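PDB 5FS0: positive phenol-degradative gene regulator from Ralstonia sp. E2, which probably activates transcription of phenol-degradation genes as a sigma-54-dependent, ATP-binding regulator, this chain being the N-terminal part that binds phenols and zinc. Local coordinates for residues Glu127-Asp132 / His182-Ile187. Sequence-based numbering, arbitrary orientation.
Sequences EFLWED and HPHCRI. With ZN (zinc ion), chain D; 5JC (2,4-dichlorophenol), chain C.
Ile187 packs against Phe128, its antiparallel partner, and against Trp130, two residues further along the same strand; all three side chains share one face of the sheet. From its CB, CG2 goes over a face of the indole, 3.5 Å from the centroid of the six-membered ring of Trp130, a CH-pi contact 17° off the normal. CG1 lies between the backbone N and the carbonyl carbon (chi1 89°) and meets CB of Phe128 at 3.9 Å. CD1, at the tip, touches CZ2 of Trp130 at 3.6 Å. Bound 2,4-dichlorophenol sets CAF over the centre of one Phe128 face, its ring steeply tilted to the phenyl; its oxygen OAA sits at the indole edge, 2.7 Å from Trp130 NE1 in a less certain hydrogen bond. The ligand is also hydrogen-bonded to His102.

Beneath these side chains the strands are stitched by Phe128 and Ile187, each N bonded to the other's O, and by Trp130 N to Cys185 O at 2.9 Å. Cys185 packs CB against CB of Trp130, and its SG binds the zinc ion at 2.2 Å; Cys151, Glu174 and Cys177 complete the site. On the other face, Leu129 CD2 rests on Arg186 CG, while Arg186 runs out beside Glu127 to a salt bridge, NH2 to OE1 3.5 Å, a weak hydrogen bond at the guanidinium edge with the planes nearly perpendicular (88°). Phenol pocket and zinc site thus share two central strands of an antiparallel sheet, in the V4R region of this XylR-type sensor domain.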
# COMPACT_ATOMS: atom_id res chain seq x y z
N GLU A 127 -23.57 -6.76 9.68
CA GLU A 127 -22.61 -7.11 10.73
C GLU A 127 -21.60 -8.11 10.20
O GLU A 127 -21.95 -9.05 9.49
CB GLU A 127 -23.32 -7.69 11.97
CG GLU A 127 -24.22 -6.72 12.72
CD GLU A 127 -25.15 -7.43 13.70
OE1 GLU A 127 -24.79 -8.54 14.16
OE2 GLU A 127 -26.25 -6.89 14.01
N PHE A 128 -20.34 -7.93 10.58
CA PHE A 128 -19.27 -8.76 10.03
C PHE A 128 -18.24 -9.12 11.10
O PHE A 128 -18.05 -8.37 12.05
CB PHE A 128 -18.58 -8.03 8.86
CG PHE A 128 -19.51 -7.66 7.73
CD1 PHE A 128 -20.27 -6.50 7.80
CD2 PHE A 128 -19.64 -8.47 6.62
CE1 PHE A 128 -21.13 -6.16 6.78
CE2 PHE A 128 -20.50 -8.13 5.60
CZ PHE A 128 -21.25 -6.98 5.68
N LEU A 129 -17.59 -10.27 10.95
CA LEU A 129 -16.39 -10.56 11.73
C LEU A 129 -15.13 -10.29 10.89
O LEU A 129 -15.07 -10.68 9.71
CB LEU A 129 -16.38 -12.01 12.23
CG LEU A 129 -17.37 -12.43 13.32
CD1 LEU A 129 -16.85 -13.67 14.03
CD2 LEU A 129 -17.67 -11.31 14.32
N TRP A 130 -14.15 -9.63 11.49
CA TRP A 130 -12.90 -9.32 10.81
C TRP A 130 -11.74 -10.13 11.37
O TRP A 130 -10.94 -9.62 12.15
CB TRP A 130 -12.60 -7.82 10.91
CG TRP A 130 -13.16 -7.01 9.79
CD1 TRP A 130 -13.77 -7.48 8.66
CD2 TRP A 130 -13.17 -5.58 9.68
NE1 TRP A 130 -14.15 -6.44 7.85
CE2 TRP A 130 -13.80 -5.26 8.45
CE3 TRP A 130 -12.70 -4.54 10.49
CZ2 TRP A 130 -13.97 -3.95 8.03
CZ3 TRP A 130 -12.88 -3.24 10.06
CH2 TRP A 130 -13.51 -2.95 8.84
N GLU A 131 -11.66 -11.39 10.96
CA GLU A 131 -10.60 -12.28 11.42
C GLU A 131 -9.28 -11.98 10.71
O GLU A 131 -9.25 -11.77 9.49
CB GLU A 131 -10.99 -13.74 11.20
CG GLU A 131 -11.82 -14.34 12.33
CD GLU A 131 -12.29 -15.74 12.03
OE1 GLU A 131 -11.46 -16.68 12.08
OE2 GLU A 131 -13.49 -15.92 11.74
N ASP A 132 -8.20 -11.95 11.47
CA ASP A 132 -6.88 -11.68 10.92
C ASP A 132 -6.59 -10.36 10.21
O ASP A 132 -6.17 -10.34 9.05
CB ASP A 132 -6.45 -12.80 9.97
CG ASP A 132 -6.12 -14.09 10.70
OD1 ASP A 132 -5.95 -14.04 11.94
OD2 ASP A 132 -6.04 -15.15 10.04
N HIS A 182 -9.17 -7.39 22.14
CA HIS A 182 -10.16 -8.38 21.77
C HIS A 182 -9.55 -9.44 20.86
O HIS A 182 -8.49 -9.24 20.26
CB HIS A 182 -11.36 -7.73 21.09
CG HIS A 182 -12.07 -6.74 21.95
ND1 HIS A 182 -11.56 -5.49 22.22
CD2 HIS A 182 -13.26 -6.81 22.60
CE1 HIS A 182 -12.40 -4.83 23.00
NE2 HIS A 182 -13.44 -5.61 23.25
N PRO A 183 -10.24 -10.59 20.75
CA PRO A 183 -9.78 -11.73 19.96
C PRO A 183 -9.85 -11.45 18.46
O PRO A 183 -9.04 -11.95 17.68
CB PRO A 183 -10.75 -12.84 20.37
CG PRO A 183 -12.01 -12.13 20.70
CD PRO A 183 -11.59 -10.80 21.30
N HIS A 184 -10.82 -10.64 18.07
CA HIS A 184 -11.05 -10.34 16.67
C HIS A 184 -11.80 -9.03 16.54
O HIS A 184 -12.09 -8.37 17.54
CB HIS A 184 -11.84 -11.47 16.00
CG HIS A 184 -13.09 -11.85 16.73
ND1 HIS A 184 -13.98 -10.91 17.23
CD2 HIS A 184 -13.59 -13.06 17.06
CE1 HIS A 184 -14.98 -11.53 17.82
NE2 HIS A 184 -14.77 -12.83 17.74
N CYS A 185 -12.11 -8.65 15.30
CA CYS A 185 -12.87 -7.44 15.10
C CYS A 185 -14.32 -7.81 14.83
O CYS A 185 -14.62 -8.88 14.30
CB CYS A 185 -12.28 -6.61 13.95
SG CYS A 185 -10.57 -6.08 14.23
N ARG A 186 -15.21 -6.92 15.23
CA ARG A 186 -16.63 -7.07 14.99
C ARG A 186 -17.10 -5.71 14.52
O ARG A 186 -16.82 -4.70 15.16
CB ARG A 186 -17.35 -7.51 16.27
CG ARG A 186 -18.72 -8.09 16.06
CD ARG A 186 -19.60 -7.88 17.29
NE ARG A 186 -21.00 -8.13 16.95
CZ ARG A 186 -22.03 -7.70 17.66
NH1 ARG A 186 -21.84 -6.98 18.77
NH2 ARG A 186 -23.27 -7.98 17.26
N ILE A 187 -17.79 -5.65 13.38
CA ILE A 187 -18.17 -4.35 12.83
C ILE A 187 -19.65 -4.27 12.46
O ILE A 187 -20.27 -5.27 12.10
CB ILE A 187 -17.33 -3.97 11.58
CG1 ILE A 187 -18.01 -4.50 10.31
CG2 ILE A 187 -15.85 -4.46 11.72
CD1 ILE A 187 -17.38 -3.98 9.02
ZN ZN D . -10.01 -3.93 14.34
CL1 5JC C . -16.75 -6.00 6.85
CAI 5JC C . -16.68 -5.47 5.20
CAF 5JC C . -17.96 -5.11 4.51
CAH 5JC C . -17.91 -4.69 3.24
CL2 5JC C . -19.41 -4.29 2.46
CAE 5JC C . -16.59 -4.58 2.50
CAD 5JC C . -15.44 -4.91 3.14
CAG 5JC C . -15.49 -5.38 4.57
OAA 5JC C . -14.31 -5.72 5.24